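Local structure of endo-1,4-beta-xylanase (Uncultured bacterium, 7AX7) at residues A[34-39]-A[47-52]; A[51-56]-A[92-97]. The protein probably removes acetyl groups from acetylated xylan with the help of a cobalt ion, as the deacetylase domain of a multidomain xylanase. All coordinates share one frame; numbering follows the deposited sequence.

Helix 46-54 takes part in both contacts, but in different surroundings. Interaction 1 is buried: it joins the helix to strand 33-36 inside one beta-alpha-beta unit, and it mixes an amide-on-ring contact with the meeting of two apolar side chains. Interaction 2 is a surface contact at the C-terminal end of the same helix, where residues 51-56 meet the loop that leaves helix 74-92; it is made of valine side chains alone, between partly exposed residues. The two are contiguous, their centres about 8 Å apart, and Val92 bridges them, its CG1 resting 3.9 Å from CB of Met49. Neither has a hydrogen bond or salt bridge across it.

Interaction 1 (A[34-39]-A[47-52]); sequences FFLIGQ and SIMQRQ
NE2 of the Gln52 amide lies over one face of the Phe34 ring. It sits 3.2 Å from Phe34 CG, displaced from the ring centre toward the end that joins CB, and the amide plane is tilted 50° from the ring, so the two groups are not stacked flat. The contact packs helix 46-54 onto strand 33-36, the first strand and the helix of a beta-alpha-beta crossover that ends in strand 58-61; such units build the distorted beta/alpha barrel of NodB-type polysaccharide deacetylases. The strand and helix segments run at 146° to each other, roughly antiparallel, as expected where a crossover helix returns along its strand.

Phenylalanine suits this buried place: its flat, polarisable face tolerates an amide nitrogen against it, and its ring also meets that of Phe10, with planes only about 15° apart. An alanine at Phe34 would remove that surface, and Gln52 NE2 would probably lose its aromatic support and be freer to turn. The other end of the amide is less well served, for OE1 of Gln52 is buried here and has no partner in the model.

Further along the strand, Leu36 takes part in both halves of the contact: CD2 lies 4.3 Å from Gln52 NE2, and CD1 meets Met49. Its side chain, about 10 Å from the bound cobalt, also packs on Ile88 of helix 74-92. Met49 leaves the helix at an angle to the strand, and the turn at chi3 (54°) sets its CE 3.7 Å from CD1 of Leu36.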
loop_
_atom_site.group_PDB
_atom_site.type_symbol
_atom_site.label_atom_id
_atom_site.label_comp_id
_atom_site.label_asym_id
_atom_site.label_seq_id
_atom_site.Cartn_x
_atom_site.Cartn_y
_atom_site.Cartn_z
ATOM N N PHE A 34 -3.219 0.077 2.621
ATOM C CA PHE A 34 -2.090 0.324 3.517
ATOM C C PHE A 34 -1.341 -0.981 3.728
ATOM O O PHE A 34 -1.870 -1.919 4.342
ATOM C CB PHE A 34 -2.565 0.906 4.850
ATOM C CG PHE A 34 -3.172 2.271 4.722
ATOM C CD1 PHE A 34 -4.525 2.425 4.423
ATOM C CD2 PHE A 34 -2.389 3.404 4.880
ATOM C CE1 PHE A 34 -5.083 3.695 4.291
ATOM C CE2 PHE A 34 -2.934 4.672 4.758
ATOM C CZ PHE A 34 -4.283 4.823 4.456
ATOM N N PHE A 35 -0.109 -1.026 3.224
ATOM C CA PHE A 35 0.790 -2.151 3.429
ATOM C C PHE A 35 1.522 -1.921 4.745
ATOM O O PHE A 35 2.392 -1.043 4.846
ATOM C CB PHE A 35 1.747 -2.284 2.245
ATOM C CG PHE A 35 1.073 -2.730 0.973
ATOM C CD1 PHE A 35 0.350 -1.833 0.204
ATOM C CD2 PHE A 35 1.161 -4.053 0.550
ATOM C CE1 PHE A 35 -0.284 -2.243 -0.977
ATOM C CE2 PHE A 35 0.531 -4.478 -0.630
ATOM C CZ PHE A 35 -0.199 -3.568 -1.391
ATOM N N LEU A 36 1.157 -2.695 5.756
ATOM C CA LEU A 36 1.596 -2.420 7.109
ATOM C C LEU A 36 2.852 -3.207 7.445
ATOM O O LEU A 36 3.051 -4.340 6.992
ATOM C CB LEU A 36 0.499 -2.758 8.122
ATOM C CG LEU A 36 -0.912 -2.193 7.897
ATOM C CD1 LEU A 36 -1.832 -2.676 9.014
ATOM C CD2 LEU A 36 -0.900 -0.682 7.830
ATOM N N ILE A 37 3.695 -2.585 8.261
ATOM C CA ILE A 37 4.820 -3.255 8.897
ATOM C C ILE A 37 4.299 -3.942 10.154
ATOM O O ILE A 37 3.705 -3.296 11.023
ATOM C CB ILE A 37 5.936 -2.251 9.222
ATOM C CG1 ILE A 37 6.432 -1.594 7.927
ATOM C CG2 ILE A 37 7.070 -2.933 9.997
ATOM C CD1 ILE A 37 7.472 -0.501 8.129
ATOM N N GLY A 38 4.518 -5.257 10.249
ATOM C CA GLY A 38 3.922 -6.025 11.334
ATOM C C GLY A 38 4.288 -5.521 12.721
ATOM O O GLY A 38 3.444 -5.505 13.624
ATOM N N GLN A 39 5.548 -5.114 12.922
ATOM C CA GLN A 39 5.914 -4.651 14.256
ATOM C C GLN A 39 5.293 -3.300 14.596
ATOM O O GLN A 39 5.323 -2.904 15.766
ATOM C CB GLN A 39 7.442 -4.606 14.425
ATOM C CG GLN A 39 8.158 -3.533 13.635
ATOM C CD GLN A 39 9.672 -3.732 13.619
ATOM O OE1 GLN A 39 10.194 -4.667 14.223
ATOM N NE2 GLN A 39 10.375 -2.851 12.919
ATOM N N SER A 47 -6.198 1.902 17.337
ATOM C CA SER A 47 -7.329 2.741 16.981
ATOM C C SER A 47 -7.215 3.231 15.544
ATOM O O SER A 47 -8.237 3.411 14.876
ATOM C CB SER A 47 -7.459 3.903 17.969
ATOM O OG SER A 47 -6.321 4.737 17.935
ATOM N N ILE A 48 -5.991 3.390 15.038
ATOM C CA ILE A 48 -5.795 3.786 13.645
ATOM C C ILE A 48 -6.204 2.652 12.711
ATOM O O ILE A 48 -6.928 2.859 11.729
ATOM C CB ILE A 48 -4.332 4.214 13.419
ATOM C CG1 ILE A 48 -4.031 5.516 14.169
ATOM C CG2 ILE A 48 -3.991 4.328 11.914
ATOM C CD1 ILE A 48 -2.522 5.803 14.300
ATOM N N MET A 49 -5.761 1.428 13.017
ATOM C CA MET A 49 -6.151 0.278 12.205
ATOM C C MET A 49 -7.662 0.042 12.261
ATOM O O MET A 49 -8.275 -0.328 11.254
ATOM C CB MET A 49 -5.386 -0.966 12.661
ATOM C CG MET A 49 -3.863 -0.802 12.576
ATOM S SD MET A 49 -2.931 -2.246 13.121
ATOM C CE MET A 49 -3.668 -3.540 12.111
ATOM N N GLN A 50 -8.280 0.241 13.430
ATOM C CA GLN A 50 -9.732 0.113 13.503
ATOM C C GLN A 50 -10.411 1.111 12.572
ATOM O O GLN A 50 -11.365 0.764 11.863
ATOM C CB GLN A 50 -10.217 0.314 14.938
ATOM C CG GLN A 50 -9.836 -0.796 15.917
ATOM C CD GLN A 50 -10.302 -0.481 17.328
ATOM O OE1 GLN A 50 -10.017 0.591 17.860
ATOM N NE2 GLN A 50 -11.035 -1.410 17.933
ATOM N N ARG A 51 -9.926 2.356 12.560
ATOM C CA ARG A 51 -10.488 3.371 11.676
ATOM C C ARG A 51 -10.233 3.035 10.205
ATOM O O ARG A 51 -11.102 3.253 9.355
ATOM C CB ARG A 51 -9.911 4.744 12.031
ATOM C CG ARG A 51 -10.489 5.901 11.220
ATOM C CD ARG A 51 -9.804 7.236 11.533
ATOM N NE ARG A 51 -10.290 8.306 10.658
ATOM C CZ ARG A 51 -9.686 9.479 10.491
ATOM N NH1 ARG A 51 -8.555 9.752 11.133
ATOM N NH2 ARG A 51 -10.204 10.375 9.660
ATOM N N GLN A 52 -9.055 2.496 9.883
ATOM C CA GLN A 52 -8.815 2.046 8.513
ATOM C C GLN A 52 -9.882 1.044 8.079
ATOM O O GLN A 52 -10.443 1.152 6.979
ATOM C CB GLN A 52 -7.405 1.444 8.388
ATOM C CG GLN A 52 -6.273 2.477 8.439
ATOM C CD GLN A 52 -4.889 1.842 8.597
ATOM O OE1 GLN A 52 -4.698 0.934 9.403
ATOM N NE2 GLN A 52 -3.925 2.326 7.827
#

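Interaction 2 (A[51-56]-A[92-97]); sequences RQVRMG and VGVDVK
Val53 is the centre of this contact, and a single methyl does most of the work. Its CG2 meets CG2 of Val92 and CG1 of Val94, each at 3.7 Å, while CG1 of Val53 only grazes the same Val94 methyl at 4.2 Å. With chi1 at 171°, CG1 of Val53 points opposite the backbone N and CG2 opposite the carbonyl carbon, which turns CG2 to the two valines of the loop.

The contact joins the C-terminal turn of helix 46-54 to residues 92-97, which lead on from helix 74-92 into a loop. Each chain turns at a glycine. Gly56 closes the first helix in a Schellman motif, its N bonded to Val53 O at 2.9 Å, and Gly93 follows the second helix; both have positive phi, which suits glycine. Val92 and Val94, on the two sides of Gly93 in sequence, both point toward Val53. Behind, the two also touch Leu59 of strand 58-61, and Val94 touches Ile88 as well, so the surface cluster continues inward to the sheet.

Valine fits here because its short branched side chain offers methyls without a long flexible arm. As only apolar carbons meet and no polar group pairs across, the contact probably rests on close fit and exclusion of water, with no directional bond to set the angle between the two parts.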
loop_
_atom_site.group_PDB
_atom_site.type_symbol
_atom_site.label_atom_id
_atom_site.label_comp_id
_atom_site.label_asym_id
_atom_site.label_seq_id
_atom_site.Cartn_x
_atom_site.Cartn_y
_atom_site.Cartn_z
ATOM N N ARG A 51 -9.926 2.356 12.560
ATOM C CA ARG A 51 -10.488 3.371 11.676
ATOM C C ARG A 51 -10.233 3.035 10.205
ATOM O O ARG A 51 -11.102 3.253 9.355
ATOM C CB ARG A 51 -9.911 4.744 12.031
ATOM C CG ARG A 51 -10.489 5.901 11.220
ATOM C CD ARG A 51 -9.804 7.236 11.533
ATOM N NE ARG A 51 -10.290 8.306 10.658
ATOM C CZ ARG A 51 -9.686 9.479 10.491
ATOM N NH1 ARG A 51 -8.555 9.752 11.133
ATOM N NH2 ARG A 51 -10.204 10.375 9.660
ATOM N N GLN A 52 -9.055 2.496 9.883
ATOM C CA GLN A 52 -8.815 2.046 8.513
ATOM C C GLN A 52 -9.882 1.044 8.079
ATOM O O GLN A 52 -10.443 1.152 6.979
ATOM C CB GLN A 52 -7.405 1.444 8.388
ATOM C CG GLN A 52 -6.273 2.477 8.439
ATOM C CD GLN A 52 -4.889 1.842 8.597
ATOM O OE1 GLN A 52 -4.698 0.934 9.403
ATOM N NE2 GLN A 52 -3.925 2.326 7.827
ATOM N N VAL A 53 -10.186 0.065 8.936
ATOM C CA VAL A 53 -11.203 -0.917 8.572
ATOM C C VAL A 53 -12.582 -0.258 8.476
ATOM O O VAL A 53 -13.351 -0.535 7.549
ATOM C CB VAL A 53 -11.184 -2.102 9.561
ATOM C CG1 VAL A 53 -12.382 -3.009 9.329
ATOM C CG2 VAL A 53 -9.869 -2.900 9.423
ATOM N N ARG A 54 -12.908 0.647 9.408
ATOM C CA ARG A 54 -14.207 1.324 9.339
ATOM C C ARG A 54 -14.393 2.043 8.011
ATOM O O ARG A 54 -15.489 2.034 7.442
ATOM C CB ARG A 54 -14.373 2.322 10.489
ATOM C CG ARG A 54 -14.666 1.659 11.841
ATOM C CD ARG A 54 -15.316 2.639 12.833
ATOM N NE ARG A 54 -14.559 3.878 13.041
ATOM C CZ ARG A 54 -13.492 3.993 13.829
ATOM N NH1 ARG A 54 -13.015 2.943 14.484
ATOM N NH2 ARG A 54 -12.891 5.163 13.959
ATOM N N MET A 55 -13.339 2.679 7.509
ATOM C CA MET A 55 -13.403 3.427 6.262
ATOM C C MET A 55 -13.277 2.541 5.027
ATOM O O MET A 55 -13.207 3.065 3.910
ATOM C CB MET A 55 -12.304 4.492 6.240
ATOM C CG MET A 55 -12.539 5.629 7.210
ATOM S SD MET A 55 -11.104 6.694 7.403
ATOM C CE MET A 55 -10.640 7.059 5.690
ATOM N N GLY A 56 -13.226 1.224 5.193
ATOM C CA GLY A 56 -13.086 0.363 4.038
ATOM C C GLY A 56 -11.750 0.457 3.340
ATOM O O GLY A 56 -11.657 0.121 2.156
ATOM N N VAL A 92 -7.674 -6.638 14.144
ATOM C CA VAL A 92 -8.862 -5.958 13.634
ATOM C C VAL A 92 -9.641 -6.819 12.641
ATOM O O VAL A 92 -10.536 -6.321 11.952
ATOM C CB VAL A 92 -8.494 -4.603 13.003
ATOM C CG1 VAL A 92 -7.796 -3.709 14.031
ATOM C CG2 VAL A 92 -7.628 -4.801 11.751
ATOM N N GLY A 93 -9.312 -8.103 12.555
ATOM C CA GLY A 93 -10.205 -9.065 11.928
ATOM C C GLY A 93 -10.202 -9.134 10.413
ATOM O O GLY A 93 -11.128 -9.711 9.838
ATOM N N VAL A 94 -9.192 -8.591 9.735
ATOM C CA VAL A 94 -9.175 -8.632 8.276
ATOM C C VAL A 94 -8.025 -9.500 7.800
ATOM O O VAL A 94 -7.007 -9.671 8.482
ATOM C CB VAL A 94 -9.099 -7.238 7.621
ATOM C CG1 VAL A 94 -10.248 -6.372 8.099
ATOM C CG2 VAL A 94 -7.752 -6.585 7.882
ATOM N N ASP A 95 -8.201 -10.035 6.594
ATOM C CA ASP A 95 -7.299 -11.009 6.003
ATOM C C ASP A 95 -6.422 -10.329 4.957
ATOM O O ASP A 95 -6.924 -9.816 3.952
ATOM C CB ASP A 95 -8.102 -12.154 5.388
ATOM C CG ASP A 95 -8.924 -12.911 6.429
ATOM O OD1 ASP A 95 -8.334 -13.346 7.442
ATOM O OD2 ASP A 95 -10.150 -13.042 6.248
ATOM N N VAL A 96 -5.116 -10.322 5.205
ATOM C CA VAL A 96 -4.168 -9.836 4.210
ATOM C C VAL A 96 -4.386 -10.570 2.892
ATOM O O VAL A 96 -4.570 -11.790 2.865
ATOM C CB VAL A 96 -2.735 -10.016 4.742
ATOM C CG1 VAL A 96 -1.716 -9.933 3.617
ATOM C CG2 VAL A 96 -2.458 -8.968 5.816
ATOM N N LYS A 97 -4.399 -9.819 1.789
ATOM C CA LYS A 97 -4.456 -10.416 0.460
ATOM C C LYS A 97 -3.242 -10.105 -0.399
ATOM O O LYS A 97 -3.053 -10.762 -1.427
ATOM C CB LYS A 97 -5.709 -9.953 -0.301
ATOM C CG LYS A 97 -7.022 -10.294 0.369
ATOM C CD LYS A 97 -7.148 -11.787 0.593
ATOM C CE LYS A 97 -8.614 -12.230 0.657
ATOM N NZ LYS A 97 -9.380 -11.577 1.754
#